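Local coordinates for protein glycoside hydrolase family 43 (Halothermothrix orenii, PDB 4QQS) that acts as a thermostable family-43 glycoside hydrolase with alpha-L-arabinofuranosidase activity, built as a five-bladed beta-propeller, at residues S262-T274 with V301-N315. Residues are numbered along the deposited sequence; the frame is centred on the assembly and turned at random.
Sequences SPDGSELFVVYHT and VKGPTRSPQPGPRSN
Pro-312 lies over one face of the Phe-269 ring, a CH-pi contact with CG 4.1 Å from the ring centroid. Its CB also meets CD of Pro-263, so the proline is held between the strand and the turn that precedes it. Ser-266 OG lies at the edge of the Arg-313 guanidinium, in its plane, and accepts from NE at 2.7 Å, nearly straight at 168°. Asp-264 OD2 approaches NH2 obliquely in a salt bridge (3.0 Å), the carboxylate plane turned 49° from the guanidinium. The arginine chain bends at chi3 (45°), bringing NE to Ser-266 and NH2 to Asp-264.

The backbone of Arg-313 is held as well. Its O accepts from Asp-264 N at 3.0 Å, and its N donates to Glu-267 OE2 at 2.9 Å. Asp-264 OD1 takes Ser-262 OG, Ser-266 OG and Ser-266 N, the last closing an Asx turn. These bonds fix the carboxylate, leaving OD2 for the arginine and for a water shared with Asn-315 OD1.

Farther along, Tyr-272 OH touches CB of Pro-304, which follows a cis peptide bond, at 3.3 Å. This hydroxyl also bonds Asp-290, and a water links it to Thr-305 O. Arg-306 reaches Thr-274 OG1 by a long, weak bond at the guanidinium edge; the stronger partner of Thr-274 OG1 is Asn-288.

The contact belongs to one four-stranded antiparallel blade of the propeller. Strand 268-275 pairs with 257-261 and 285-295, and 285-295 in turn pairs with the edge strand 298-302. CG1 of Val-270 meets CG1 of Val-301, with strand 285-295 lying between their two strands in the sheet. The C-terminal tail then runs back to the 262-265 turn between 257-261 and 268-275, while Arg-291 of strand 285-295 bridges Glu-267 and Pro-310 O.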
loop_
_atom_site.group_PDB
_atom_site.type_symbol
_atom_site.label_atom_id
_atom_site.label_comp_id
_atom_site.label_asym_id
_atom_site.label_seq_id
_atom_site.Cartn_x
_atom_site.Cartn_y
_atom_site.Cartn_z
ATOM N N SER A 262 -5.106 1.324 16.670
ATOM C CA SER A 262 -6.469 1.484 17.167
ATOM C C SER A 262 -6.668 2.867 17.792
ATOM O O SER A 262 -5.710 3.584 18.048
ATOM C CB SER A 262 -6.766 0.406 18.214
ATOM O OG SER A 262 -5.896 0.541 19.325
ATOM N N PRO A 263 -7.923 3.243 18.050
ATOM C CA PRO A 263 -8.153 4.581 18.586
ATOM C C PRO A 263 -7.385 4.884 19.867
ATOM O O PRO A 263 -6.941 6.012 20.022
ATOM C CB PRO A 263 -9.666 4.604 18.804
ATOM C CG PRO A 263 -10.189 3.750 17.692
ATOM C CD PRO A 263 -9.170 2.640 17.550
ATOM N N ASP A 264 -7.209 3.906 20.756
ATOM C CA ASP A 264 -6.494 4.150 22.011
ATOM C C ASP A 264 -4.980 3.950 21.882
ATOM O O ASP A 264 -4.263 4.061 22.877
ATOM C CB ASP A 264 -7.068 3.303 23.164
ATOM C CG ASP A 264 -6.638 1.850 23.115
ATOM O OD1 ASP A 264 -6.158 1.388 22.048
ATOM O OD2 ASP A 264 -6.786 1.175 24.167
ATOM N N GLY A 265 -4.502 3.662 20.672
ATOM C CA GLY A 265 -3.078 3.522 20.424
ATOM C C GLY A 265 -2.481 2.190 20.848
ATOM O O GLY A 265 -1.276 1.970 20.703
ATOM N N SER A 266 -3.313 1.277 21.339
ATOM C CA SER A 266 -2.792 0.092 22.013
ATOM C C SER A 266 -2.539 -1.134 21.145
ATOM O O SER A 266 -1.860 -2.052 21.605
ATOM C CB SER A 266 -3.737 -0.322 23.135
ATOM O OG SER A 266 -4.922 -0.881 22.598
ATOM N N GLU A 267 -3.078 -1.174 19.931
ATOM C CA GLU A 267 -2.947 -2.362 19.092
ATOM C C GLU A 267 -2.929 -1.964 17.618
ATOM O O GLU A 267 -3.547 -0.984 17.220
ATOM C CB GLU A 267 -4.067 -3.377 19.377
ATOM C CG GLU A 267 -5.452 -2.844 19.083
ATOM C CD GLU A 267 -6.578 -3.823 19.352
ATOM O OE1 GLU A 267 -6.320 -4.979 19.750
ATOM O OE2 GLU A 267 -7.742 -3.414 19.166
ATOM N N LEU A 268 -2.217 -2.751 16.822
ATOM C CA LEU A 268 -2.092 -2.523 15.391
ATOM C C LEU A 268 -3.173 -3.265 14.612
ATOM O O LEU A 268 -3.601 -4.370 14.973
ATOM C CB LEU A 268 -0.721 -2.983 14.894
ATOM C CG LEU A 268 0.505 -2.259 15.457
ATOM C CD1 LEU A 268 1.770 -2.880 14.881
ATOM C CD2 LEU A 268 0.459 -0.748 15.170
ATOM N N PHE A 269 -3.586 -2.631 13.516
ATOM C CA PHE A 269 -4.451 -3.244 12.519
ATOM C C PHE A 269 -3.791 -3.193 11.152
ATOM O O PHE A 269 -3.254 -2.161 10.740
ATOM C CB PHE A 269 -5.807 -2.534 12.445
ATOM C CG PHE A 269 -6.761 -2.989 13.512
ATOM C CD1 PHE A 269 -6.675 -2.486 14.802
ATOM C CD2 PHE A 269 -7.699 -3.965 13.241
ATOM C CE1 PHE A 269 -7.516 -2.946 15.796
ATOM C CE2 PHE A 269 -8.533 -4.431 14.241
ATOM C CZ PHE A 269 -8.438 -3.917 15.510
ATOM N N VAL A 270 -3.880 -4.315 10.447
ATOM C CA VAL A 270 -3.618 -4.352 9.025
ATOM C C VAL A 270 -4.916 -3.992 8.300
ATOM O O VAL A 270 -6.001 -4.438 8.682
ATOM C CB VAL A 270 -3.081 -5.750 8.580
ATOM C CG1 VAL A 270 -4.034 -6.899 8.926
ATOM C CG2 VAL A 270 -2.755 -5.757 7.114
ATOM N N VAL A 271 -4.790 -3.143 7.285
ATOM C CA VAL A 271 -5.898 -2.714 6.449
ATOM C C VAL A 271 -5.584 -3.247 5.058
ATOM O O VAL A 271 -4.533 -2.946 4.511
ATOM C CB VAL A 271 -6.038 -1.189 6.417
ATOM C CG1 VAL A 271 -7.255 -0.813 5.589
ATOM C CG2 VAL A 271 -6.134 -0.608 7.841
ATOM N N TYR A 272 -6.467 -4.067 4.500
ATOM C CA TYR A 272 -6.165 -4.806 3.284
ATOM C C TYR A 272 -7.415 -4.973 2.441
ATOM O O TYR A 272 -8.533 -4.883 2.951
ATOM C CB TYR A 272 -5.550 -6.179 3.623
ATOM C CG TYR A 272 -6.457 -7.085 4.422
ATOM C CD1 TYR A 272 -6.589 -6.948 5.800
ATOM C CD2 TYR A 272 -7.194 -8.070 3.789
ATOM C CE1 TYR A 272 -7.437 -7.782 6.532
ATOM C CE2 TYR A 272 -8.037 -8.917 4.513
ATOM C CZ TYR A 272 -8.164 -8.762 5.878
ATOM O OH TYR A 272 -9.020 -9.610 6.548
ATOM N N HIS A 273 -7.227 -5.221 1.152
ATOM C CA HIS A 273 -8.368 -5.483 0.298
ATOM C C HIS A 273 -8.563 -6.972 0.062
ATOM O O HIS A 273 -7.654 -7.759 0.238
ATOM C CB HIS A 273 -8.306 -4.715 -1.016
ATOM C CG HIS A 273 -7.205 -5.094 -1.953
ATOM N ND1 HIS A 273 -6.892 -6.361 -2.412
ATOM C CD2 HIS A 273 -6.386 -4.245 -2.594
ATOM C CE1 HIS A 273 -5.888 -6.247 -3.281
ATOM N NE2 HIS A 273 -5.584 -4.975 -3.413
ATOM N N THR A 274 -9.793 -7.326 -0.299
ATOM C CA THR A 274 -10.131 -8.655 -0.810
ATOM C C THR A 274 -11.077 -8.474 -1.996
ATOM O O THR A 274 -11.655 -7.409 -2.186
ATOM C CB THR A 274 -10.825 -9.527 0.251
ATOM O OG1 THR A 274 -11.980 -8.838 0.735
ATOM C CG2 THR A 274 -9.900 -9.852 1.402
ATOM N N VAL A 301 -0.989 -12.072 11.712
ATOM C CA VAL A 301 -2.315 -11.488 11.582
ATOM C C VAL A 301 -3.335 -12.464 12.144
ATOM O O VAL A 301 -3.297 -13.656 11.835
ATOM C CB VAL A 301 -2.680 -11.191 10.107
ATOM C CG1 VAL A 301 -4.070 -10.568 10.024
ATOM C CG2 VAL A 301 -1.658 -10.280 9.482
ATOM N N LYS A 302 -4.239 -11.961 12.976
ATOM C CA LYS A 302 -5.391 -12.739 13.382
ATOM C C LYS A 302 -6.434 -12.561 12.285
ATOM O O LYS A 302 -7.228 -11.630 12.303
ATOM C CB LYS A 302 -5.929 -12.265 14.726
ATOM C CG LYS A 302 -7.057 -13.126 15.238
ATOM C CD LYS A 302 -7.615 -12.614 16.555
ATOM C CE LYS A 302 -8.596 -13.612 17.167
ATOM N NZ LYS A 302 -9.595 -14.091 16.174
ATOM N N GLY A 303 -6.403 -13.425 11.284
ATOM C CA GLY A 303 -7.299 -13.284 10.157
ATOM C C GLY A 303 -6.850 -14.111 8.972
ATOM O O GLY A 303 -5.892 -14.883 9.059
ATOM N N PRO A 304 -7.520 -13.936 7.842
ATOM C CA PRO A 304 -8.566 -12.934 7.618
ATOM C C PRO A 304 -9.899 -13.360 8.219
ATOM O O PRO A 304 -10.251 -14.543 8.172
ATOM C CB PRO A 304 -8.651 -12.885 6.099
ATOM C CG PRO A 304 -8.327 -14.291 5.683
ATOM C CD PRO A 304 -7.260 -14.742 6.637
ATOM N N THR A 305 -10.637 -12.407 8.779
ATOM C CA THR A 305 -11.916 -12.712 9.408
ATOM C C THR A 305 -13.087 -12.181 8.601
ATOM O O THR A 305 -12.983 -11.190 7.878
ATOM C CB THR A 305 -12.030 -12.122 10.824
ATOM O OG1 THR A 305 -12.065 -10.693 10.752
ATOM C CG2 THR A 305 -10.906 -12.582 11.710
ATOM N N ARG A 306 -14.220 -12.865 8.760
ATOM C CA ARG A 306 -15.504 -12.424 8.220
ATOM C C ARG A 306 -16.622 -12.745 9.194
ATOM O O ARG A 306 -17.710 -13.127 8.787
ATOM C CB ARG A 306 -15.801 -13.127 6.902
ATOM C CG ARG A 306 -15.004 -12.606 5.769
ATOM C CD ARG A 306 -15.528 -11.283 5.341
ATOM N NE ARG A 306 -15.925 -11.316 3.940
ATOM C CZ ARG A 306 -15.182 -10.871 2.931
ATOM N NH1 ARG A 306 -13.976 -10.340 3.144
ATOM N NH2 ARG A 306 -15.653 -10.943 1.696
ATOM N N SER A 307 -16.334 -12.614 10.477
ATOM C CA SER A 307 -17.308 -12.820 11.536
ATOM C C SER A 307 -17.075 -11.713 12.551
ATOM O O SER A 307 -16.038 -11.068 12.518
ATOM C CB SER A 307 -17.106 -14.182 12.186
ATOM O OG SER A 307 -15.794 -14.309 12.701
ATOM N N PRO A 308 -18.031 -11.485 13.455
ATOM C CA PRO A 308 -17.880 -10.369 14.394
ATOM C C PRO A 308 -16.622 -10.454 15.267
ATOM O O PRO A 308 -16.372 -11.489 15.896
ATOM C CB PRO A 308 -19.142 -10.472 15.253
ATOM C CG PRO A 308 -20.131 -11.128 14.363
ATOM C CD PRO A 308 -19.353 -12.123 13.572
ATOM N N GLN A 309 -15.867 -9.361 15.304
ATOM C CA GLN A 309 -14.632 -9.267 16.075
ATOM C C GLN A 309 -14.753 -8.105 17.040
ATOM O O GLN A 309 -15.453 -7.144 16.746
ATOM C CB GLN A 309 -13.444 -8.979 15.158
ATOM C CG GLN A 309 -13.234 -9.986 14.062
ATOM C CD GLN A 309 -12.898 -11.356 14.576
ATOM O OE1 GLN A 309 -11.975 -11.531 15.375
ATOM N NE2 GLN A 309 -13.649 -12.353 14.120
ATOM N N PRO A 310 -14.035 -8.165 18.173
ATOM C CA PRO A 310 -14.013 -7.006 19.069
ATOM C C PRO A 310 -13.557 -5.752 18.333
ATOM O O PRO A 310 -12.609 -5.787 17.544
ATOM C CB PRO A 310 -13.001 -7.406 20.146
ATOM C CG PRO A 310 -13.032 -8.894 20.149
ATOM C CD PRO A 310 -13.232 -9.276 18.710
ATOM N N GLY A 311 -14.253 -4.650 18.572
ATOM C CA GLY A 311 -13.925 -3.400 17.919
ATOM C C GLY A 311 -12.496 -2.963 18.201
ATOM O O GLY A 311 -11.949 -3.300 19.244
ATOM N N PRO A 312 -11.876 -2.219 17.273
ATOM C CA PRO A 312 -10.545 -1.679 17.555
ATOM C C PRO A 312 -10.532 -0.949 18.897
ATOM O O PRO A 312 -11.429 -0.153 19.167
ATOM C CB PRO A 312 -10.310 -0.728 16.374
ATOM C CG PRO A 312 -11.085 -1.349 15.257
ATOM C CD PRO A 312 -12.337 -1.868 15.916
ATOM N N ARG A 313 -9.551 -1.248 19.742
ATOM C CA ARG A 313 -9.577 -0.780 21.124
ATOM C C ARG A 313 -9.614 0.736 21.206
ATOM O O ARG A 313 -8.866 1.443 20.535
ATOM C CB ARG A 313 -8.394 -1.341 21.920
ATOM C CG ARG A 313 -8.565 -2.825 22.305
ATOM C CD ARG A 313 -7.287 -3.439 22.886
ATOM N NE ARG A 313 -6.733 -2.495 23.832
ATOM C CZ ARG A 313 -7.098 -2.352 25.091
ATOM N NH1 ARG A 313 -7.899 -3.232 25.674
ATOM N NH2 ARG A 313 -6.589 -1.345 25.773
ATOM N N SER A 314 -10.488 1.198 22.095
ATOM C CA SER A 314 -10.753 2.611 22.292
ATOM C C SER A 314 -10.994 2.872 23.765
ATOM O O SER A 314 -11.411 1.982 24.514
ATOM C CB SER A 314 -11.995 3.032 21.505
ATOM O OG SER A 314 -13.177 2.471 22.044
ATOM N N ASN A 315 -10.736 4.103 24.181
ATOM C CA ASN A 315 -11.032 4.507 25.548
ATOM C C ASN A 315 -12.506 4.856 25.699
ATOM O O ASN A 315 -13.228 4.947 24.703
ATOM C CB ASN A 315 -10.151 5.688 25.945
ATOM C CG ASN A 315 -8.715 5.280 26.170
ATOM O OD1 ASN A 315 -8.443 4.285 26.846
ATOM N ND2 ASN A 315 -7.784 6.031 25.590
ATOM O OXT ASN A 315 -13.011 5.035 26.807
HETATM O O HOH W 1 -6.353 2.210 26.762
HETATM O O HOH W 2 -11.485 -10.809 5.545
#